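4-alpha-glucanotransferase (Corynebacterium glutamicum, PDB 5B68) is an amylomaltase, or disproportionating enzyme, that joins an N-terminal beta-sandwich domain to a domain of the TIM-barrel class. Local coordinates at residues K145-S150 with S154-L159; P254-N257 with L263-D266; N257-D262 with F301-S306. One frame throughout, in Å; residues are numbered along the deposited sequence.

Interaction 1: K145-S150 with S154-L159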
ATOM      1  N   LYS A 145     -15.403   1.684 -22.200  1.00 19.90           N
ATOM      2  CA  LYS A 145     -14.755   0.883 -23.205  1.00 21.69           C
ATOM      3  C   LYS A 145     -14.771   1.527 -24.580  1.00 22.45           C
ATOM      4  O   LYS A 145     -15.729   2.159 -24.946  1.00 22.44           O
ATOM      5  CB  LYS A 145     -15.437  -0.468 -23.298  1.00 26.65           C
ATOM      6  CG  LYS A 145     -15.175  -1.375 -22.118  1.00 30.91           C
ATOM      7  CD  LYS A 145     -15.301  -2.818 -22.536  1.00 35.24           C
ATOM      8  CE  LYS A 145     -15.149  -3.763 -21.366  1.00 40.96           C
ATOM      9  NZ  LYS A 145     -15.752  -5.077 -21.697  1.00 42.14           N
ATOM     10  N   LEU A 146     -13.703   1.307 -25.329  1.00 20.15           N
ATOM     11  CA  LEU A 146     -13.669   1.603 -26.734  1.00 20.56           C
ATOM     12  C   LEU A 146     -13.896   0.303 -27.485  1.00 19.81           C
ATOM     13  O   LEU A 146     -13.342  -0.715 -27.165  1.00 18.79           O
ATOM     14  CB  LEU A 146     -12.344   2.217 -27.154  1.00 20.21           C
ATOM     15  CG  LEU A 146     -12.162   3.705 -26.937  1.00 19.84           C
ATOM     16  CD1 LEU A 146     -10.698   4.088 -26.911  1.00 19.81           C
ATOM     17  CD2 LEU A 146     -12.926   4.513 -27.965  1.00 18.87           C
ATOM     18  N   HIS A 147     -14.753   0.365 -28.479  1.00 20.94           N
ATOM     19  CA  HIS A 147     -15.051  -0.806 -29.309  1.00 19.97           C
ATOM     20  C   HIS A 147     -14.780  -0.552 -30.788  1.00 20.02           C
ATOM     21  O   HIS A 147     -15.205   0.496 -31.342  1.00 20.61           O
ATOM     22  CB  HIS A 147     -16.515  -1.105 -29.202  1.00 21.17           C
ATOM     23  CG  HIS A 147     -16.935  -1.662 -27.907  1.00 23.45           C
ATOM     24  ND1 HIS A 147     -16.795  -2.992 -27.614  1.00 23.66           N
ATOM     25  CD2 HIS A 147     -17.559  -1.107 -26.848  1.00 26.91           C
ATOM     26  CE1 HIS A 147     -17.290  -3.232 -26.419  1.00 26.35           C
ATOM     27  NE2 HIS A 147     -17.770  -2.114 -25.934  1.00 28.08           N
ATOM     28  N   LEU A 148     -14.130  -1.509 -31.441  1.00 19.97           N
ATOM     29  CA  LEU A 148     -13.771  -1.412 -32.845  1.00 21.71           C
ATOM     30  C   LEU A 148     -14.393  -2.587 -33.595  1.00 24.14           C
ATOM     31  O   LEU A 148     -14.255  -3.754 -33.198  1.00 21.82           O
ATOM     32  CB  LEU A 148     -12.283  -1.432 -33.028  1.00 21.08           C
ATOM     33  CG  LEU A 148     -11.673  -1.714 -34.401  1.00 20.62           C
ATOM     34  CD1 LEU A 148     -12.056  -0.519 -35.248  1.00 20.47           C
ATOM     35  CD2 LEU A 148     -10.180  -1.979 -34.499  1.00 23.14           C
ATOM     36  N   LYS A 149     -15.070  -2.242 -34.707  1.00 24.31           N
ATOM     37  CA  LYS A 149     -15.549  -3.264 -35.663  1.00 27.34           C
ATOM     38  C   LYS A 149     -14.943  -2.967 -37.026  1.00 22.57           C
ATOM     39  O   LYS A 149     -14.959  -1.826 -37.501  1.00 22.91           O
ATOM     40  CB  LYS A 149     -17.078  -3.362 -35.719  1.00 29.54           C
ATOM     41  CG  LYS A 149     -17.570  -4.481 -36.611  1.00 34.77           C
ATOM     42  CD  LYS A 149     -19.065  -4.734 -36.398  1.00 40.78           C
ATOM     43  CE  LYS A 149     -19.581  -5.818 -37.324  1.00 40.66           C
ATOM     44  NZ  LYS A 149     -19.421  -5.340 -38.736  1.00 43.97           N
ATOM     45  N   SER A 150     -14.353  -4.002 -37.628  1.00 23.41           N
ATOM     46  CA  SER A 150     -13.767  -3.934 -38.946  1.00 24.06           C
ATOM     47  C   SER A 150     -14.157  -5.180 -39.734  1.00 25.32           C
ATOM     48  O   SER A 150     -13.478  -6.201 -39.665  1.00 22.88           O
ATOM     49  CB  SER A 150     -12.268  -3.757 -38.818  1.00 23.63           C
ATOM     50  OG  SER A 150     -11.645  -3.612 -40.081  1.00 20.88           O
ATOM     51  N   SER A 154     -13.135  -7.743 -34.682  1.00 24.08           N
ATOM     52  CA  SER A 154     -13.564  -6.846 -33.628  1.00 26.34           C
ATOM     53  C   SER A 154     -12.460  -6.746 -32.558  1.00 23.86           C
ATOM     54  O   SER A 154     -11.605  -7.618 -32.431  1.00 22.16           O
ATOM     55  CB  SER A 154     -14.918  -7.250 -33.041  1.00 29.68           C
ATOM     56  OG  SER A 154     -14.805  -8.482 -32.368  1.00 38.14           O
ATOM     57  N   ALA A 155     -12.496  -5.639 -31.818  1.00 23.62           N
ATOM     58  CA  ALA A 155     -11.514  -5.377 -30.731  1.00 21.31           C
ATOM     59  C   ALA A 155     -12.162  -4.461 -29.702  1.00 22.12           C
ATOM     60  O   ALA A 155     -13.155  -3.746 -29.991  1.00 19.37           O
ATOM     61  CB  ALA A 155     -10.231  -4.744 -31.241  1.00 21.54           C
ATOM     62  N   GLU A 156     -11.622  -4.477 -28.481  1.00 19.87           N
ATOM     63  CA  GLU A 156     -12.126  -3.557 -27.466  1.00 20.76           C
ATOM     64  C   GLU A 156     -10.927  -3.205 -26.577  1.00 21.48           C
ATOM     65  O   GLU A 156      -9.971  -3.960 -26.507  1.00 22.99           O
ATOM     66  CB  GLU A 156     -13.239  -4.164 -26.605  1.00 24.18           C
ATOM     67  CG  GLU A 156     -12.847  -5.421 -25.870  1.00 25.24           C
ATOM     68  CD  GLU A 156     -13.948  -5.800 -24.897  1.00 34.60           C
ATOM     69  OE1 GLU A 156     -13.805  -5.546 -23.670  1.00 36.49           O
ATOM     70  OE2 GLU A 156     -15.005  -6.209 -25.397  1.00 34.48           O
ATOM     71  N   CYS A 157     -10.985  -2.059 -25.933  1.00 21.93           N
ATOM     72  CA  CYS A 157     -10.038  -1.721 -24.911  1.00 19.41           C
ATOM     73  C   CYS A 157     -10.700  -0.867 -23.836  1.00 21.85           C
ATOM     74  O   CYS A 157     -11.737  -0.299 -24.052  1.00 19.39           O
ATOM     75  CB  CYS A 157      -8.786  -1.083 -25.473  1.00 17.15           C
ATOM     76  SG  CYS A 157      -9.008   0.635 -25.967  1.00 20.05           S
ATOM     77  N   GLY A 158     -10.123  -0.833 -22.627  1.00 19.61           N
ATOM     78  CA  GLY A 158     -10.656   0.066 -21.608  1.00 19.65           C
ATOM     79  C   GLY A 158     -10.374   1.485 -22.044  1.00 19.12           C
ATOM     80  O   GLY A 158      -9.355   1.755 -22.673  1.00 22.25           O
ATOM     81  N   LEU A 159     -11.284   2.353 -21.671  1.00 17.41           N
ATOM     82  CA  LEU A 159     -11.206   3.798 -21.777  1.00 17.84           C
ATOM     83  C   LEU A 159     -11.551   4.348 -20.406  1.00 18.50           C
ATOM     84  O   LEU A 159     -12.723   4.253 -19.961  1.00 18.10           O
ATOM     85  CB  LEU A 159     -12.212   4.353 -22.805  1.00 18.31           C
ATOM     86  CG  LEU A 159     -12.278   5.891 -22.931  1.00 20.10           C
ATOM     87  CD1 LEU A 159     -10.957   6.545 -23.274  1.00 20.17           C
ATOM     88  CD2 LEU A 159     -13.316   6.361 -23.939  1.00 21.05           C
TER
HETATM   89  O   HOH W   1     -15.939  -4.672 -29.629  1.00 30.13           O
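K145 and E156 slant across one another on neighbouring strands, and K145 NZ reaches E156 OE1 at 2.8 Å in a salt bridge that uses the syn lone pair of the carboxylate. The lysine, extended beyond CG, can span the diagonal between the strands. E156 CG sits between its own backbone N and carbonyl carbon (chi1 58°), which leans the carboxylate outward, away from strand 145-150, where the long lysine still reaches it. E156 also runs beside H147, on the same face of the sheet, both pointing the same way with ring and carboxylate planes 79° apart. A water in the plane of the imidazole lies 2.8 Å from H147 ND1 and donates to A155 O, tying the ring to the opposite strand. The other face is apolar: L146 CB rests 3.9 Å from C157 SG, and L148 CD2 is 4.3 Å from A155 CB, whose small methyl fits beside the leucine. V77 covers L146 and C157, and P72 covers L148 and A155. Paired backbone bonds link L146 with C157 and L148 with A155; the L148 N to A155 O bond is nearly straight at 171°. Polar and charged groups on one face and aliphatic ones on the other make this an amphipathic antiparallel beta hairpin, here part of the N-terminal beta sandwich.

Interaction 2: P254-N257 with L263-D266; sequences PEFN and LRDD
R264 meets F256 through the aliphatic middle of its side chain. From CB, which points toward the 254-257 turn, the chain places CG 3.8 Å from F256 CZ. The next carbon comes closer, with R264 CD 3.5 Å from F256 CE2 and 3.7 Å from F256 O, so a methylene rather than the charged end does the touching. F256 has CG anti to its backbone N (chi1 175°), which swings the ring out of the turn to meet it. The two side chains pass at a slant, ring and guanidinium planes 64° apart. P254 to N257 form a short 3-10 turn closed by a weak N257 N to P254 O bond; the side-chain N257 ND2 makes a second weak bond to the same oxygen. The loop then runs into helix 261-277, whose first turn carries R264. Arginine suits this surface site because its long chain has both carbons for the ring and a polar end. Beyond CD the chain bends (chi3 -89°), and NE and NH2 both reach the carbonyl oxygen of L259, in the link between turn and helix, gripping that one atom from two sites. The F256 side chain also touches I300 of helix 286-301.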
ATOM      1  N   PRO A 254     -23.010 -12.626  13.532  1.00 27.74           N
ATOM      2  CA  PRO A 254     -24.361 -12.924  14.021  1.00 31.52           C
ATOM      3  C   PRO A 254     -24.642 -14.435  14.201  1.00 33.92           C
ATOM      4  O   PRO A 254     -25.284 -14.808  15.177  1.00 35.65           O
ATOM      5  CB  PRO A 254     -25.268 -12.343  12.937  1.00 31.27           C
ATOM      6  CG  PRO A 254     -24.502 -11.135  12.479  1.00 31.73           C
ATOM      7  CD  PRO A 254     -23.062 -11.586  12.471  1.00 32.01           C
ATOM      8  N   GLU A 255     -24.094 -15.270  13.336  1.00 28.89           N
ATOM      9  CA  GLU A 255     -24.379 -16.720  13.392  1.00 30.06           C
ATOM     10  C   GLU A 255     -23.632 -17.415  14.548  1.00 31.86           C
ATOM     11  O   GLU A 255     -23.959 -18.576  14.889  1.00 34.28           O
ATOM     12  CB  GLU A 255     -24.067 -17.421  12.052  1.00 30.01           C
ATOM     13  CG  GLU A 255     -25.047 -17.129  10.902  1.00 26.75           C
ATOM     14  CD  GLU A 255     -24.908 -15.712  10.373  1.00 31.54           C
ATOM     15  OE1 GLU A 255     -23.753 -15.206  10.400  1.00 26.43           O
ATOM     16  OE2 GLU A 255     -25.906 -15.075   9.974  1.00 26.78           O
ATOM     17  N   PHE A 256     -22.643 -16.740  15.159  1.00 30.61           N
ATOM     18  CA  PHE A 256     -21.947 -17.233  16.352  1.00 31.30           C
ATOM     19  C   PHE A 256     -22.960 -17.650  17.426  1.00 32.49           C
ATOM     20  O   PHE A 256     -22.809 -18.694  18.109  1.00 31.19           O
ATOM     21  CB  PHE A 256     -21.051 -16.147  16.954  1.00 33.56           C
ATOM     22  CG  PHE A 256     -20.394 -16.542  18.251  1.00 31.95           C
ATOM     23  CD1 PHE A 256     -19.225 -17.252  18.244  1.00 36.12           C
ATOM     24  CD2 PHE A 256     -20.968 -16.198  19.466  1.00 35.48           C
ATOM     25  CE1 PHE A 256     -18.627 -17.629  19.432  1.00 39.95           C
ATOM     26  CE2 PHE A 256     -20.371 -16.573  20.658  1.00 32.62           C
ATOM     27  CZ  PHE A 256     -19.206 -17.295  20.635  1.00 33.74           C
ATOM     28  N   ASN A 257     -24.010 -16.849  17.514  1.00 31.32           N
ATOM     29  CA  ASN A 257     -25.015 -17.015  18.540  1.00 38.39           C
ATOM     30  C   ASN A 257     -25.901 -18.222  18.320  1.00 41.29           C
ATOM     31  O   ASN A 257     -26.656 -18.570  19.208  1.00 39.63           O
ATOM     32  CB  ASN A 257     -25.831 -15.736  18.650  1.00 39.11           C
ATOM     33  CG  ASN A 257     -24.935 -14.535  18.941  1.00 46.69           C
ATOM     34  OD1 ASN A 257     -24.219 -14.558  19.932  1.00 50.00           O
ATOM     35  ND2 ASN A 257     -24.871 -13.553  18.020  1.00 45.37           N
ATOM     36  N   LEU A 263     -20.255 -25.599  22.993  1.00 40.86           N
ATOM     37  CA  LEU A 263     -19.238 -25.144  22.039  1.00 44.49           C
ATOM     38  C   LEU A 263     -18.886 -23.675  22.324  1.00 39.10           C
ATOM     39  O   LEU A 263     -17.676 -23.326  22.352  1.00 37.19           O
ATOM     40  CB  LEU A 263     -19.710 -25.324  20.589  1.00 43.39           C
ATOM     41  CG  LEU A 263     -18.676 -25.103  19.478  1.00 49.20           C
ATOM     42  CD1 LEU A 263     -17.325 -25.795  19.688  1.00 51.29           C
ATOM     43  CD2 LEU A 263     -19.309 -25.564  18.170  1.00 50.42           C
ATOM     44  N   ARG A 264     -19.898 -22.836  22.573  1.00 34.91           N
ATOM     45  CA  ARG A 264     -19.590 -21.492  23.049  1.00 33.69           C
ATOM     46  C   ARG A 264     -18.730 -21.423  24.292  1.00 35.56           C
ATOM     47  O   ARG A 264     -17.851 -20.564  24.364  1.00 34.27           O
ATOM     48  CB  ARG A 264     -20.820 -20.617  23.166  1.00 37.85           C
ATOM     49  CG  ARG A 264     -21.296 -20.252  21.766  1.00 39.19           C
ATOM     50  CD  ARG A 264     -22.401 -19.232  21.707  1.00 41.58           C
ATOM     51  NE  ARG A 264     -23.679 -19.919  21.768  1.00 43.76           N
ATOM     52  CZ  ARG A 264     -24.518 -19.907  22.800  1.00 44.26           C
ATOM     53  NH1 ARG A 264     -24.245 -19.202  23.891  1.00 45.30           N
ATOM     54  NH2 ARG A 264     -25.655 -20.597  22.726  1.00 40.49           N
ATOM     55  N   ASP A 265     -18.924 -22.354  25.246  1.00 36.69           N
ATOM     56  CA  ASP A 265     -18.049 -22.395  26.433  1.00 35.52           C
ATOM     57  C   ASP A 265     -16.654 -22.823  26.059  1.00 38.46           C
ATOM     58  O   ASP A 265     -15.702 -22.315  26.656  1.00 37.50           O
ATOM     59  CB  ASP A 265     -18.580 -23.382  27.490  1.00 39.61           C
ATOM     60  CG  ASP A 265     -19.872 -22.913  28.108  1.00 42.47           C
ATOM     61  OD1 ASP A 265     -20.138 -21.670  28.141  1.00 35.43           O
ATOM     62  OD2 ASP A 265     -20.611 -23.797  28.586  1.00 41.13           O
ATOM     63  N   ASP A 266     -16.540 -23.774  25.110  1.00 37.53           N
ATOM     64  CA  ASP A 266     -15.211 -24.232  24.656  1.00 39.82           C
ATOM     65  C   ASP A 266     -14.479 -23.043  24.034  1.00 34.97           C
ATOM     66  O   ASP A 266     -13.334 -22.785  24.347  1.00 34.49           O
ATOM     67  CB  ASP A 266     -15.284 -25.397  23.658  1.00 41.46           C
ATOM     68  CG  ASP A 266     -15.708 -26.730  24.302  1.00 42.55           C
ATOM     69  OD1 ASP A 266     -15.695 -26.835  25.541  1.00 46.41           O
ATOM     70  OD2 ASP A 266     -16.063 -27.670  23.553  1.00 49.51           O
TER

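Interaction 3: N257-D262 with F301-S306; sequences NQLEID and FEMPRS
M303 fits its side chain against both Q258 and L259, and the tight part of the contact lies here. Its methyl carbon CE is 3.7 Å from L259 CD2, and M303 CG is 3.9 Å from the same branch; the two side chains cross at about a right angle. The sulfur turns to the neighbouring residue, with M303 SD 3.4 Å from the backbone oxygen Q258 O and 3.6 Å from Q258 CB. Bends at chi2 (-64°) and chi3 (105°) fold the methionine so that sulfur and methyl meet different residues. A flexible, unbranched chain suits such an uneven surface, while L259, buried, supplies a compact apolar branch. Both segments are linkers in a helical part of the enzyme: Q258 ends the 3-10 turn, L259 and E260 lead on to helix 261-277, with E260 at its N-cap position, and residues 303-306 join helix 286-301 to helix 307-338. S306 is the N-cap of that last helix, its OG accepting from the backbone N of R309. Toward the solvent the contact thins out to Q258 and P304, both exposed. There the extended glutamine chain slants across the proline and its end lies by the P304 carbonyl, Q258 CD 3.5 Å from P304 O. Proline, lacking a backbone N-H, fits a linker without regular helix or strand.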
ATOM      1  N   ASN A 257     -24.010 -16.849  17.514  1.00 31.32           N
ATOM      2  CA  ASN A 257     -25.015 -17.015  18.540  1.00 38.39           C
ATOM      3  C   ASN A 257     -25.901 -18.222  18.320  1.00 41.29           C
ATOM      4  O   ASN A 257     -26.656 -18.570  19.208  1.00 39.63           O
ATOM      5  CB  ASN A 257     -25.831 -15.736  18.650  1.00 39.11           C
ATOM      6  CG  ASN A 257     -24.935 -14.535  18.941  1.00 46.69           C
ATOM      7  OD1 ASN A 257     -24.219 -14.558  19.932  1.00 50.00           O
ATOM      8  ND2 ASN A 257     -24.871 -13.553  18.020  1.00 45.37           N
ATOM      9  N   GLN A 258     -25.802 -18.858  17.147  1.00 35.95           N
ATOM     10  CA  GLN A 258     -26.528 -20.084  16.864  1.00 33.62           C
ATOM     11  C   GLN A 258     -25.751 -21.296  17.281  1.00 32.33           C
ATOM     12  O   GLN A 258     -26.275 -22.406  17.247  1.00 38.80           O
ATOM     13  CB  GLN A 258     -26.884 -20.162  15.347  1.00 34.23           C
ATOM     14  CG  GLN A 258     -27.935 -19.144  14.890  1.00 33.69           C
ATOM     15  CD  GLN A 258     -27.960 -18.960  13.365  1.00 38.19           C
ATOM     16  OE1 GLN A 258     -27.831 -19.933  12.617  1.00 44.89           O
ATOM     17  NE2 GLN A 258     -28.152 -17.713  12.894  1.00 35.78           N
ATOM     18  N   LEU A 259     -24.499 -21.153  17.683  1.00 35.33           N
ATOM     19  CA  LEU A 259     -23.756 -22.313  18.120  1.00 34.16           C
ATOM     20  C   LEU A 259     -24.366 -22.766  19.445  1.00 41.54           C
ATOM     21  O   LEU A 259     -24.947 -21.948  20.205  1.00 35.66           O
ATOM     22  CB  LEU A 259     -22.274 -22.015  18.306  1.00 36.29           C
ATOM     23  CG  LEU A 259     -21.418 -21.687  17.051  1.00 34.11           C
ATOM     24  CD1 LEU A 259     -19.970 -21.448  17.418  1.00 33.65           C
ATOM     25  CD2 LEU A 259     -21.506 -22.806  15.993  1.00 34.28           C
ATOM     26  N   GLU A 260     -24.250 -24.068  19.701  1.00 45.94           N
ATOM     27  CA  GLU A 260     -24.624 -24.626  20.994  1.00 45.76           C
ATOM     28  C   GLU A 260     -23.727 -24.105  22.109  1.00 41.54           C
ATOM     29  O   GLU A 260     -22.513 -23.803  21.916  1.00 41.19           O
ATOM     30  CB  GLU A 260     -24.537 -26.136  20.943  1.00 49.34           C
ATOM     31  CG  GLU A 260     -25.592 -26.757  20.055  1.00 58.15           C
ATOM     32  CD  GLU A 260     -25.661 -28.241  20.289  1.00 63.73           C
ATOM     33  OE1 GLU A 260     -24.576 -28.835  20.514  1.00 65.19           O
ATOM     34  OE2 GLU A 260     -26.788 -28.790  20.289  1.00 66.87           O
ATOM     35  N   ILE A 261     -24.327 -24.054  23.298  1.00 38.79           N
ATOM     36  CA  ILE A 261     -23.709 -23.384  24.412  1.00 34.39           C
ATOM     37  C   ILE A 261     -22.440 -24.079  24.855  1.00 36.07           C
ATOM     38  O   ILE A 261     -21.529 -23.436  25.313  1.00 38.10           O
ATOM     39  CB  ILE A 261     -24.678 -23.079  25.578  1.00 41.32           C
ATOM     40  CG1 ILE A 261     -23.972 -22.200  26.659  1.00 41.79           C
ATOM     41  CG2 ILE A 261     -25.187 -24.356  26.214  1.00 45.60           C
ATOM     42  CD1 ILE A 261     -24.902 -21.492  27.633  1.00 43.04           C
ATOM     43  N   ASP A 262     -22.372 -25.392  24.722  1.00 36.19           N
ATOM     44  CA  ASP A 262     -21.177 -26.100  25.192  1.00 43.68           C
ATOM     45  C   ASP A 262     -19.972 -25.793  24.275  1.00 42.88           C
ATOM     46  O   ASP A 262     -18.837 -25.733  24.722  1.00 40.71           O
ATOM     47  CB  ASP A 262     -21.428 -27.614  25.333  1.00 50.51           C
ATOM     48  CG  ASP A 262     -22.214 -28.203  24.174  1.00 55.77           C
ATOM     49  OD1 ASP A 262     -23.264 -27.638  23.725  1.00 53.52           O
ATOM     50  OD2 ASP A 262     -21.789 -29.290  23.738  1.00 67.95           O
ATOM     51  N   PHE A 301     -19.426 -21.635  10.183  1.00 24.18           N
ATOM     52  CA  PHE A 301     -19.753 -21.732   8.747  1.00 25.21           C
ATOM     53  C   PHE A 301     -20.913 -22.698   8.514  1.00 26.18           C
ATOM     54  O   PHE A 301     -21.720 -22.508   7.564  1.00 27.90           O
ATOM     55  CB  PHE A 301     -18.551 -22.172   7.968  1.00 25.16           C
ATOM     56  CG  PHE A 301     -18.784 -22.296   6.459  1.00 25.18           C
ATOM     57  CD1 PHE A 301     -19.163 -21.189   5.696  1.00 26.22           C
ATOM     58  CD2 PHE A 301     -18.572 -23.519   5.807  1.00 28.15           C
ATOM     59  CE1 PHE A 301     -19.334 -21.306   4.326  1.00 26.16           C
ATOM     60  CE2 PHE A 301     -18.729 -23.636   4.424  1.00 30.45           C
ATOM     61  CZ  PHE A 301     -19.101 -22.534   3.686  1.00 27.92           C
ATOM     62  N   GLU A 302     -20.997 -23.719   9.380  1.00 31.11           N
ATOM     63  CA  GLU A 302     -22.138 -24.683   9.344  1.00 33.98           C
ATOM     64  C   GLU A 302     -23.496 -24.114   9.713  1.00 36.38           C
ATOM     65  O   GLU A 302     -24.512 -24.744   9.442  1.00 32.24           O
ATOM     66  CB  GLU A 302     -21.875 -25.870  10.262  1.00 35.02           C
ATOM     67  CG  GLU A 302     -20.668 -26.720   9.947  1.00 39.79           C
ATOM     68  CD  GLU A 302     -20.671 -27.327   8.543  1.00 49.12           C
ATOM     69  OE1 GLU A 302     -19.612 -27.264   7.881  1.00 46.35           O
ATOM     70  OE2 GLU A 302     -21.724 -27.858   8.096  1.00 56.56           O
ATOM     71  N   MET A 303     -23.549 -22.970  10.392  1.00 34.69           N
ATOM     72  CA  MET A 303     -24.817 -22.446  10.866  1.00 34.53           C
ATOM     73  C   MET A 303     -25.590 -21.859   9.728  1.00 38.37           C
ATOM     74  O   MET A 303     -24.997 -21.243   8.847  1.00 39.85           O
ATOM     75  CB  MET A 303     -24.614 -21.334  11.896  1.00 35.02           C
ATOM     76  CG  MET A 303     -23.934 -21.753  13.179  1.00 32.63           C
ATOM     77  SD  MET A 303     -24.949 -22.966  14.120  1.00 35.38           S
ATOM     78  CE  MET A 303     -23.970 -24.398  13.739  1.00 33.23           C
ATOM     79  N   PRO A 304     -26.913 -22.036   9.736  1.00 39.37           N
ATOM     80  CA  PRO A 304     -27.739 -21.558   8.636  1.00 39.27           C
ATOM     81  C   PRO A 304     -28.017 -20.095   8.781  1.00 37.62           C
ATOM     82  O   PRO A 304     -28.252 -19.603   9.893  1.00 40.25           O
ATOM     83  CB  PRO A 304     -29.033 -22.387   8.772  1.00 39.27           C
ATOM     84  CG  PRO A 304     -29.099 -22.701  10.232  1.00 42.07           C
ATOM     85  CD  PRO A 304     -27.677 -22.905  10.654  1.00 42.36           C
ATOM     86  N   ARG A 305     -28.007 -19.391   7.659  1.00 36.25           N
ATOM     87  CA  ARG A 305     -28.264 -17.959   7.668  1.00 36.95           C
ATOM     88  C   ARG A 305     -29.711 -17.660   7.460  1.00 38.78           C
ATOM     89  O   ARG A 305     -30.405 -18.384   6.772  1.00 39.07           O
ATOM     90  CB  ARG A 305     -27.431 -17.273   6.554  1.00 42.05           C
ATOM     91  CG  ARG A 305     -25.991 -16.971   6.957  1.00 41.11           C
ATOM     92  CD  ARG A 305     -25.259 -16.233   5.833  1.00 37.11           C
ATOM     93  NE  ARG A 305     -25.132 -17.155   4.738  1.00 34.27           N
ATOM     94  CZ  ARG A 305     -24.301 -18.195   4.694  1.00 34.07           C
ATOM     95  NH1 ARG A 305     -23.403 -18.400   5.636  1.00 37.99           N
ATOM     96  NH2 ARG A 305     -24.331 -18.998   3.638  1.00 35.20           N
ATOM     97  N   SER A 306     -30.170 -16.587   8.069  1.00 42.40           N
ATOM     98  CA  SER A 306     -31.480 -16.070   7.777  1.00 46.45           C
ATOM     99  C   SER A 306     -31.467 -15.605   6.357  1.00 45.27           C
ATOM    100  O   SER A 306     -30.415 -15.373   5.772  1.00 40.09           O
ATOM    101  CB  SER A 306     -31.807 -14.892   8.675  1.00 50.48           C
ATOM    102  OG  SER A 306     -30.995 -13.796   8.319  1.00 53.43           O
TER

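Interactions 2 and 3 are neighbours, their centres about 7 Å apart, and share N257. R264 NE of interaction 2 donates to L259 O of interaction 3 at 2.9 Å, so the arginine that packs on F256 also joins the first turn of helix 261-277 to the linker packed on M303. E255 adds a second bridge from the 254-257 turn: its backbone O lies 3.6 Å from M303 CG, and its carboxylate forms a salt bridge with R309 of helix 307-338. Interaction 1 stands apart in the beta sandwich, its nearest atoms about 35 Å from interaction 2 and about 30 Å from interaction 3. A sulfate ion, probably from the crystallisation liquor, is bound about 5 Å from the side chain of K145.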